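Side-chain contacts in neutral ceramidase (PDB 2ZWS), which hydrolyses the N-acyl linkage of ceramides to release sphingosine and free fatty acid, and also runs the reaction in reverse to make ceramide: residues A[157-160]-A[161-164]; A[252-256]-A[257-261]; A[465-468]-A[469-473]; A[449-452]-A[453-456]. One frame throughout, in Å; residues are numbered along the deposited sequence.

Contact 1: A[157-160]-A[161-164]. Unlike the reference sequence in segment 157-160: Ser-157 (reference Asn).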
loop_
_atom_site.group_PDB
_atom_site.type_symbol
_atom_site.label_atom_id
_atom_site.label_comp_id
_atom_site.label_asym_id
_atom_site.label_seq_id
_atom_site.Cartn_x
_atom_site.Cartn_y
_atom_site.Cartn_z
ATOM N N SER A 157 -7.505 -13.965 -8.797
ATOM C CA SER A 157 -6.816 -13.075 -9.730
ATOM C C SER A 157 -6.955 -13.519 -11.173
ATOM O O SER A 157 -7.399 -14.643 -11.462
ATOM C CB SER A 157 -5.325 -13.012 -9.396
ATOM O OG SER A 157 -4.762 -14.316 -9.446
ATOM N N ARG A 158 -6.607 -12.621 -12.084
ATOM C CA ARG A 158 -6.596 -12.942 -13.511
ATOM C C ARG A 158 -5.535 -12.085 -14.185
ATOM O O ARG A 158 -5.234 -10.977 -13.715
ATOM C CB ARG A 158 -7.978 -12.729 -14.139
ATOM C CG ARG A 158 -8.453 -11.281 -14.153
ATOM C CD ARG A 158 -9.786 -11.125 -14.906
ATOM N NE ARG A 158 -9.615 -11.219 -16.357
ATOM C CZ ARG A 158 -9.196 -10.232 -17.149
ATOM N NH1 ARG A 158 -8.919 -9.031 -16.657
ATOM N NH2 ARG A 158 -9.061 -10.447 -18.448
ATOM N N ASN A 159 -4.955 -12.592 -15.267
ATOM C CA ASN A 159 -3.976 -11.816 -15.985
ATOM C C ASN A 159 -4.658 -10.811 -16.894
ATOM O O ASN A 159 -5.490 -11.180 -17.729
ATOM C CB ASN A 159 -3.062 -12.738 -16.816
ATOM C CG ASN A 159 -1.809 -12.037 -17.276
ATOM O OD1 ASN A 159 -1.860 -11.063 -18.049
ATOM N ND2 ASN A 159 -0.655 -12.546 -16.829
ATOM N N ARG A 160 -4.261 -9.551 -16.788
ATOM C CA ARG A 160 -4.908 -8.483 -17.564
ATOM C C ARG A 160 -4.191 -8.174 -18.874
ATOM O O ARG A 160 -4.624 -7.321 -19.660
ATOM C CB ARG A 160 -5.052 -7.224 -16.676
ATOM C CG ARG A 160 -3.755 -6.573 -16.385
ATOM C CD ARG A 160 -3.887 -5.406 -15.430
ATOM N NE ARG A 160 -2.629 -4.675 -15.367
ATOM C CZ ARG A 160 -2.428 -3.601 -14.596
ATOM N NH1 ARG A 160 -3.403 -3.135 -13.799
ATOM N NH2 ARG A 160 -1.256 -2.989 -14.632
ATOM N N SER A 161 -3.071 -8.848 -19.090
ATOM C CA SER A 161 -2.286 -8.675 -20.313
ATOM C C SER A 161 -1.785 -10.031 -20.788
ATOM O O SER A 161 -0.573 -10.244 -20.931
ATOM C CB SER A 161 -1.123 -7.720 -20.048
ATOM O OG SER A 161 -1.653 -6.416 -19.917
ATOM N N LEU A 162 -2.733 -10.939 -21.030
ATOM C CA LEU A 162 -2.409 -12.330 -21.327
ATOM C C LEU A 162 -1.651 -12.490 -22.652
ATOM O O LEU A 162 -0.794 -13.366 -22.777
ATOM C CB LEU A 162 -3.663 -13.203 -21.281
ATOM C CG LEU A 162 -3.403 -14.717 -21.192
ATOM C CD1 LEU A 162 -2.381 -15.085 -20.110
ATOM C CD2 LEU A 162 -4.700 -15.461 -20.953
ATOM N N LEU A 163 -1.924 -11.619 -23.610
ATOM C CA LEU A 163 -1.251 -11.697 -24.906
ATOM C C LEU A 163 0.270 -11.586 -24.737
ATOM O O LEU A 163 1.025 -12.332 -25.371
ATOM C CB LEU A 163 -1.772 -10.586 -25.815
ATOM C CG LEU A 163 -1.167 -10.441 -27.204
ATOM C CD1 LEU A 163 -2.249 -9.866 -28.077
ATOM C CD2 LEU A 163 0.047 -9.527 -27.189
ATOM N N SER A 164 0.712 -10.661 -23.872
ATOM C CA SER A 164 2.137 -10.440 -23.630
ATOM C C SER A 164 2.732 -11.587 -22.825
ATOM O O SER A 164 3.849 -12.028 -23.086
ATOM C CB SER A 164 2.355 -9.123 -22.866
ATOM O OG SER A 164 1.986 -8.005 -23.642
HETATM O O HOH W 1 -5.708 -10.497 -20.591
HETATM O O HOH W 2 -3.664 -5.102 -20.506
#

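Contact 2: A[252-256]-A[257-261]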
loop_
_atom_site.group_PDB
_atom_site.type_symbol
_atom_site.label_atom_id
_atom_site.label_comp_id
_atom_site.label_asym_id
_atom_site.label_seq_id
_atom_site.Cartn_x
_atom_site.Cartn_y
_atom_site.Cartn_z
ATOM N N ASN A 252 -9.897 -11.154 -9.936
ATOM C CA ASN A 252 -10.814 -11.917 -10.764
ATOM C C ASN A 252 -12.203 -11.279 -10.714
ATOM O O ASN A 252 -12.543 -10.599 -9.734
ATOM C CB ASN A 252 -10.892 -13.333 -10.224
ATOM C CG ASN A 252 -11.628 -14.294 -11.159
ATOM O OD1 ASN A 252 -11.819 -14.026 -12.369
ATOM N ND2 ASN A 252 -12.094 -15.393 -10.591
ATOM N N LEU A 253 -13.004 -11.488 -11.767
ATOM C CA LEU A 253 -14.423 -11.142 -11.722
ATOM C C LEU A 253 -15.127 -11.797 -10.548
ATOM O O LEU A 253 -14.814 -12.937 -10.178
ATOM C CB LEU A 253 -15.116 -11.542 -13.029
ATOM C CG LEU A 253 -14.665 -10.826 -14.285
ATOM C CD1 LEU A 253 -15.425 -11.446 -15.458
ATOM C CD2 LEU A 253 -14.858 -9.311 -14.208
ATOM N N ASN A 254 -16.071 -11.074 -9.947
ATOM C CA ASN A 254 -16.843 -11.629 -8.841
ATOM C C ASN A 254 -18.172 -12.176 -9.340
ATOM O O ASN A 254 -19.139 -11.428 -9.545
ATOM C CB ASN A 254 -17.089 -10.580 -7.764
ATOM C CG ASN A 254 -17.973 -11.086 -6.654
ATOM O OD1 ASN A 254 -18.238 -12.293 -6.533
ATOM N ND2 ASN A 254 -18.422 -10.164 -5.808
ATOM N N LEU A 255 -18.197 -13.482 -9.582
ATOM C CA LEU A 255 -19.393 -14.139 -10.111
ATOM C C LEU A 255 -20.080 -14.995 -9.052
ATOM O O LEU A 255 -20.816 -15.920 -9.376
ATOM C CB LEU A 255 -19.047 -14.951 -11.365
ATOM C CG LEU A 255 -18.435 -14.112 -12.502
ATOM C CD1 LEU A 255 -18.092 -15.016 -13.703
ATOM C CD2 LEU A 255 -19.336 -12.951 -12.945
ATOM N N LYS A 256 -19.888 -14.647 -7.779
ATOM C CA LYS A 256 -20.597 -15.298 -6.691
ATOM C C LYS A 256 -22.116 -15.151 -6.876
ATOM O O LYS A 256 -22.567 -14.152 -7.439
ATOM C CB LYS A 256 -20.196 -14.645 -5.367
ATOM C CG LYS A 256 -18.841 -15.092 -4.849
ATOM C CD LYS A 256 -18.894 -16.529 -4.306
ATOM C CE LYS A 256 -19.503 -16.594 -2.912
ATOM N NZ LYS A 256 -19.478 -17.981 -2.398
ATOM N N PRO A 257 -22.898 -16.150 -6.421
ATOM C CA PRO A 257 -24.351 -16.144 -6.627
ATOM C C PRO A 257 -25.011 -14.816 -6.270
ATOM O O PRO A 257 -24.674 -14.189 -5.242
ATOM C CB PRO A 257 -24.840 -17.263 -5.700
ATOM C CG PRO A 257 -23.692 -18.218 -5.647
ATOM C CD PRO A 257 -22.462 -17.346 -5.670
ATOM N N GLY A 258 -25.916 -14.380 -7.139
ATOM C CA GLY A 258 -26.737 -13.192 -6.908
ATOM C C GLY A 258 -26.031 -11.873 -7.143
ATOM O O GLY A 258 -26.588 -10.800 -6.870
ATOM N N SER A 259 -24.797 -11.942 -7.632
ATOM C CA SER A 259 -24.039 -10.729 -7.891
ATOM C C SER A 259 -23.725 -10.580 -9.367
ATOM O O SER A 259 -23.384 -11.559 -10.038
ATOM C CB SER A 259 -22.755 -10.701 -7.044
ATOM O OG SER A 259 -21.689 -11.423 -7.652
ATOM N N GLY A 260 -23.870 -9.360 -9.872
ATOM C CA GLY A 260 -23.253 -8.977 -11.142
ATOM C C GLY A 260 -21.872 -8.435 -10.795
ATOM O O GLY A 260 -21.658 -7.971 -9.673
ATOM N N PRO A 261 -20.915 -8.505 -11.728
ATOM C CA PRO A 261 -19.563 -8.276 -11.216
ATOM C C PRO A 261 -18.797 -6.924 -10.985
ATOM O O PRO A 261 -18.039 -6.916 -10.060
ATOM C CB PRO A 261 -18.702 -9.123 -12.174
ATOM C CG PRO A 261 -19.434 -9.088 -13.468
ATOM C CD PRO A 261 -20.905 -8.908 -13.153
HETATM O O HOH W 3 -15.849 -8.133 -10.439
#

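Contact 3: A[465-468]-A[469-473]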
loop_
_atom_site.group_PDB
_atom_site.type_symbol
_atom_site.label_atom_id
_atom_site.label_comp_id
_atom_site.label_asym_id
_atom_site.label_seq_id
_atom_site.Cartn_x
_atom_site.Cartn_y
_atom_site.Cartn_z
ATOM N N THR A 465 7.495 0.221 -18.787
ATOM C CA THR A 465 8.788 -0.334 -18.393
ATOM C C THR A 465 9.843 0.712 -18.740
ATOM O O THR A 465 10.286 0.835 -19.901
ATOM C CB THR A 465 9.033 -1.707 -19.047
ATOM O OG1 THR A 465 8.059 -2.647 -18.574
ATOM C CG2 THR A 465 10.440 -2.227 -18.757
ATOM N N LEU A 466 10.190 1.536 -17.756
ATOM C CA LEU A 466 10.845 2.818 -18.030
ATOM C C LEU A 466 12.181 2.730 -18.745
ATOM O O LEU A 466 12.471 3.549 -19.627
ATOM C CB LEU A 466 11.029 3.636 -16.733
ATOM C CG LEU A 466 9.731 3.999 -16.006
ATOM C CD1 LEU A 466 10.081 4.653 -14.666
ATOM C CD2 LEU A 466 8.838 4.922 -16.833
ATOM N N TYR A 467 13.010 1.783 -18.331
ATOM C CA TYR A 467 14.439 1.811 -18.700
ATOM C C TYR A 467 14.787 0.961 -19.925
ATOM O O TYR A 467 15.941 0.622 -20.145
ATOM C CB TYR A 467 15.301 1.448 -17.472
ATOM C CG TYR A 467 14.870 2.259 -16.257
ATOM C CD1 TYR A 467 15.221 3.612 -16.130
ATOM C CD2 TYR A 467 14.069 1.686 -15.248
ATOM C CE1 TYR A 467 14.784 4.372 -15.015
ATOM C CE2 TYR A 467 13.627 2.436 -14.128
ATOM C CZ TYR A 467 14.004 3.761 -14.017
ATOM O OH TYR A 467 13.554 4.491 -12.926
ATOM N N GLY A 468 13.756 0.592 -20.672
ATOM C CA GLY A 468 13.940 -0.125 -21.933
ATOM C C GLY A 468 13.783 -1.629 -21.845
ATOM O O GLY A 468 13.416 -2.196 -20.800
ATOM N N PRO A 469 14.105 -2.318 -22.940
ATOM C CA PRO A 469 13.819 -3.739 -23.057
ATOM C C PRO A 469 14.556 -4.604 -22.028
ATOM O O PRO A 469 14.097 -5.697 -21.709
ATOM C CB PRO A 469 14.269 -4.072 -24.495
ATOM C CG PRO A 469 15.246 -3.008 -24.854
ATOM C CD PRO A 469 14.761 -1.773 -24.146
ATOM N N TRP A 470 15.698 -4.126 -21.545
ATOM C CA TRP A 470 16.527 -4.925 -20.642
ATOM C C TRP A 470 16.361 -4.542 -19.175
ATOM O O TRP A 470 17.163 -4.949 -18.341
ATOM C CB TRP A 470 18.002 -4.884 -21.067
ATOM C CG TRP A 470 18.154 -5.364 -22.498
ATOM C CD1 TRP A 470 18.458 -4.607 -23.581
ATOM C CD2 TRP A 470 17.913 -6.688 -22.972
ATOM N NE1 TRP A 470 18.460 -5.391 -24.715
ATOM C CE2 TRP A 470 18.126 -6.673 -24.368
ATOM C CE3 TRP A 470 17.556 -7.895 -22.351
ATOM C CZ2 TRP A 470 17.996 -7.827 -25.164
ATOM C CZ3 TRP A 470 17.421 -9.045 -23.142
ATOM C CH2 TRP A 470 17.647 -8.994 -24.534
ATOM N N THR A 471 15.299 -3.803 -18.871
ATOM C CA THR A 471 14.972 -3.467 -17.473
ATOM C C THR A 471 14.897 -4.721 -16.591
ATOM O O THR A 471 15.488 -4.764 -15.483
ATOM C CB THR A 471 13.675 -2.634 -17.386
ATOM O OG1 THR A 471 13.835 -1.425 -18.140
ATOM C CG2 THR A 471 13.346 -2.276 -15.936
ATOM N N GLN A 472 14.184 -5.750 -17.058
ATOM C CA GLN A 472 14.045 -6.960 -16.256
ATOM C C GLN A 472 15.397 -7.630 -16.032
ATOM O O GLN A 472 15.690 -8.083 -14.925
ATOM C CB GLN A 472 13.054 -7.935 -16.900
ATOM C CG GLN A 472 12.633 -9.137 -16.022
ATOM C CD GLN A 472 13.653 -10.271 -15.990
ATOM O OE1 GLN A 472 14.461 -10.425 -16.916
ATOM N NE2 GLN A 472 13.618 -11.085 -14.923
ATOM N N ALA A 473 16.197 -7.711 -17.095
ATOM C CA ALA A 473 17.534 -8.323 -17.056
ATOM C C ALA A 473 18.412 -7.598 -16.028
ATOM O O ALA A 473 19.139 -8.251 -15.253
ATOM C CB ALA A 473 18.168 -8.264 -18.449
HETATM O O HOH W 4 17.000 -1.563 -21.535
#

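Contact 4: A[449-452]-A[453-456]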
loop_
_atom_site.group_PDB
_atom_site.type_symbol
_atom_site.label_atom_id
_atom_site.label_comp_id
_atom_site.label_asym_id
_atom_site.label_seq_id
_atom_site.Cartn_x
_atom_site.Cartn_y
_atom_site.Cartn_z
ATOM N N VAL A 449 7.779 -3.568 -14.627
ATOM C CA VAL A 449 8.847 -4.395 -15.180
ATOM C C VAL A 449 8.264 -5.630 -15.851
ATOM O O VAL A 449 7.609 -6.462 -15.250
ATOM C CB VAL A 449 9.884 -4.811 -14.123
ATOM C CG1 VAL A 449 10.998 -5.623 -14.760
ATOM C CG2 VAL A 449 10.448 -3.575 -13.379
ATOM N N THR A 450 8.594 -5.720 -17.121
ATOM C CA THR A 450 8.105 -6.720 -18.018
ATOM C C THR A 450 9.352 -7.500 -18.526
ATOM O O THR A 450 10.474 -6.972 -18.532
ATOM C CB THR A 450 7.421 -5.830 -19.053
ATOM O OG1 THR A 450 6.011 -5.995 -19.234
ATOM C CG2 THR A 450 8.269 -5.114 -19.953
ATOM N N THR A 451 9.188 -8.763 -18.905
ATOM C CA THR A 451 10.323 -9.501 -19.463
ATOM C C THR A 451 10.650 -8.904 -20.839
ATOM O O THR A 451 9.840 -8.188 -21.409
ATOM C CB THR A 451 9.997 -10.979 -19.661
ATOM O OG1 THR A 451 8.874 -11.070 -20.539
ATOM C CG2 THR A 451 9.657 -11.674 -18.325
ATOM N N ARG A 452 11.808 -9.261 -21.391
ATOM C CA ARG A 452 12.168 -8.832 -22.761
ATOM C C ARG A 452 11.055 -9.137 -23.785
ATOM O O ARG A 452 10.693 -8.283 -24.621
ATOM C CB ARG A 452 13.498 -9.482 -23.197
ATOM C CG ARG A 452 13.939 -9.153 -24.634
ATOM C CD ARG A 452 14.319 -7.701 -24.758
ATOM N NE ARG A 452 14.522 -7.195 -26.124
ATOM C CZ ARG A 452 13.581 -6.608 -26.857
ATOM N NH1 ARG A 452 13.876 -6.145 -28.064
ATOM N NH2 ARG A 452 12.340 -6.480 -26.393
ATOM N N GLU A 453 10.492 -10.331 -23.671
ATOM C CA GLU A 453 9.447 -10.790 -24.613
ATOM C C GLU A 453 8.145 -10.014 -24.416
ATOM O O GLU A 453 7.542 -9.522 -25.375
ATOM C CB GLU A 453 9.219 -12.295 -24.472
ATOM C CG GLU A 453 10.477 -13.144 -24.744
ATOM C CD GLU A 453 11.359 -13.447 -23.515
ATOM O OE1 GLU A 453 11.316 -12.730 -22.472
ATOM O OE2 GLU A 453 12.131 -14.441 -23.598
ATOM N N GLU A 454 7.729 -9.846 -23.160
ATOM C CA GLU A 454 6.561 -9.019 -22.879
ATOM C C GLU A 454 6.756 -7.588 -23.360
ATOM O O GLU A 454 5.828 -6.973 -23.894
ATOM C CB GLU A 454 6.272 -8.988 -21.376
ATOM C CG GLU A 454 5.704 -10.279 -20.835
ATOM C CD GLU A 454 5.921 -10.444 -19.351
ATOM O OE1 GLU A 454 6.430 -9.503 -18.704
ATOM O OE2 GLU A 454 5.593 -11.526 -18.831
ATOM N N TYR A 455 7.946 -7.036 -23.109
ATOM C CA TYR A 455 8.239 -5.658 -23.482
ATOM C C TYR A 455 7.961 -5.440 -24.953
ATOM O O TYR A 455 7.383 -4.409 -25.320
ATOM C CB TYR A 455 9.695 -5.326 -23.180
ATOM C CG TYR A 455 10.079 -3.902 -23.467
ATOM C CD1 TYR A 455 10.051 -2.935 -22.449
ATOM C CD2 TYR A 455 10.514 -3.515 -24.750
ATOM C CE1 TYR A 455 10.418 -1.623 -22.693
ATOM C CE2 TYR A 455 10.887 -2.193 -25.016
ATOM C CZ TYR A 455 10.842 -1.251 -23.960
ATOM O OH TYR A 455 11.207 0.048 -24.191
ATOM N N ALA A 456 8.352 -6.419 -25.784
ATOM C CA ALA A 456 8.213 -6.277 -27.247
ATOM C C ALA A 456 6.763 -6.086 -27.680
ATOM O O ALA A 456 6.495 -5.399 -28.672
ATOM C CB ALA A 456 8.839 -7.461 -27.982
#

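Contact 1: A[157-160]-A[161-164]
With chi1 at -164°, Asn-159 throws its amide forward along the chain, which lets OD1 accept from Ser-161 N. Arg-160, between them, has CG lodged between its own N and carbonyl carbon, and beyond CG its extended chain leads away from the turn towards the zinc site. The bond from Ser-161 N to Asn-159 OD1 is short, 2.7 Å, and the donor lies in the carbonyl plane, although the angle at the hydrogen is only 147°. A side-chain oxygen bound to the N-H two residues on defines an Asx turn, which here joins strand 157-159 to helix 162-165. Leu-162 N is served otherwise: it donates to a water 3.0 Å away, and that water donates to Asn-159 O, also at 3.0 Å. Leu-162 CD1 rests against Asn-159 CB at 4.1 Å. Ser-161 occupies the N-cap position but makes no capping bond with its side chain; OG accepts instead from a second water, which also donates to Arg-160 O at 2.6 Å. The same hydroxyl is hydrogen-bonded to Glu-461 OE1, while the other oxygen of that carboxylate forms a salt bridge with Arg-160 NE. Arg-160 NH2 is hydrogen-bonded to the hydroxyl of the zinc ligand Tyr-448, and ND2 of Asn-159 is taken up by Gly-177 O.

Contact 2: A[252-256]-A[257-261]
Ser-259 grips the carbonyl of Lys-256 twice. Its backbone N donates to Lys-256 O at 3.1 Å and its hydroxyl OG donates to the same oxygen at 2.9 Å, both from one face of the carbonyl plane and each tilted from it by about 20°. The backbone bond closes a type II turn from Lys-256 to Ser-259, with Gly-258 supplying the positive phi of its third position. A chi1 of 84° brings OG between the serine's own N and carbonyl carbon, turned back to the oxygen its N-H already binds. Further from the tip, the two arms meet through Pro-261, whose CG is touched by Leu-255 CD2 at 3.9 Å; Leu-253 CD2 approaches CB of the same ring more loosely. A water ties the arms together as well, accepting from Asn-254 N at 3.0 Å and donating to Pro-261 O. Behind the turn, Asn-254 OD1 accepts the N-H of Lys-256 at 3.1 Å in an Asx turn, the donor tilted 35° from the Asn-254 carbonyl plane, setting the chain that enters the type II turn. The side chain of Asn-254 lies on Asn-268 and Glu-271 of helix 265-286, and Gly-260 N is hydrogen-bonded to Asp-263 OD2. With two donors from one residue converging on it, the Lys-256 carbonyl probably steadies the tip of this largely exposed loop, although lattice contacts may contribute.

Contact 3: A[465-468]-A[469-473]
Thr-471 stands with its branched side chain facing back into the turn it follows. OG1, beside the threonine's own N at chi1 -59°, donates to Gly-468 O at 2.8 Å, while the methyl CG2 is left to meet the apolar groups around it. The backbone N of Thr-471 reaches the same oxygen at 3.1 Å. Both donors come from one face of the Gly-468 carbonyl, but the hydroxyl lies only 23° from the plane whereas the N-H stands 52° above it and uses no lone-pair direction. Thr-465 runs past Thr-471 in the opposite sense, its CG2 against Thr-471 CB at 3.5 Å; its own OG1 looks elsewhere, to Glu-461 O. Tyr-467 approaches roughly at right angles to Thr-465. Its CB touches Thr-471 OG1 at 3.3 Å, and its ring presents an edge to the methyl, CD2 lying 4.1 Å from Thr-471 CG2. One face of that ring is covered over its centre by Leu-466 CB, its hydroxyl bonds to Pro-390 O, and the ring makes a T-shaped (edge-to-face) contact with Phe-304. Two type I turns, 465-468 and 468-471, follow head to tail here and feed the chain into helix 471-488. They border the zinc site's second shell, the side chain of Thr-465 lying about 4 Å from that of the zinc ligand Tyr-448. A water links the turns, donating to Tyr-467 O and accepting from Trp-470 N at 2.9 Å. In so buried a setting, one carbonyl satisfies both the amide and the hydroxyl of Thr-471.

Contact 4: A[449-452]-A[453-456]
The backbone is extended at Thr-451, psi 167°, and helical from Arg-452 onward, so that the carbonyl of Thr-451 turns to face the first turn of helix 452-457. Tyr-455 N donates to Thr-451 O at 2.8 Å, nearly in line with the carbonyl bond, and Ala-456 N follows with a longer bond to Arg-452 O at 3.2 Å. The side chains of Thr-451 and Glu-454 complete a capping box. Thr-451 OG1, held between its own N and carbonyl carbon by a chi1 of 59°, accepts from Glu-454 N at 3.1 Å in a nearly straight bond. In return Thr-451 N donates to Glu-454 OE1 at 2.9 Å, coming from well above the carboxylate plane. Both partners are bonded further out: the threonine hydroxyl to Asn-168 OD1, OE1 of the glutamate to Thr-413 OG1. Glu-453 folds back at chi2 and lays its OE1 3.6 Å from Thr-451 CB, and the same OE1 forms a salt bridge with Arg-419 NH1. Arg-452 reaches along the helix. Its NH2 comes 3.9 Å from Tyr-455 CD2, with the guanidinium and ring planes almost perpendicular, and also lies by Ala-456 CB; it forms a salt bridge with Glu-373, and the group makes a cation-pi contact with Trp-470. Two carboxylates at the amino end of the helix may be favoured by its dipole, while the reciprocal bonds of the box satisfy two N-H groups that the helix itself cannot.

In the fold
Contacts 3 and 4 form one unit: their centres lie 8 Å apart, and Gly-468 C sits 3.5 Å from Tyr-455 CE1, so helix 452-457 packs directly on the turn entering helix 471-488. Contact 1, earlier in the chain, touches contact 4, 13 Å away between centres, where Ser-164 O meets Glu-454 CG at 3.4 Å; it does not touch contact 3. It also meets contact 2, Ser-157 N lying 3.7 Å from Asn-252 CB, whereas contacts 2 and 3 are 37 Å apart between centres. The nearest side-chain atoms of Arg-160 lie about 4 Å from the zinc and about 3 Å from the side chain of Ser-250, the probable nucleophile; those of Thr-465 and Thr-450 remain about 11 and 12 Å from the zinc.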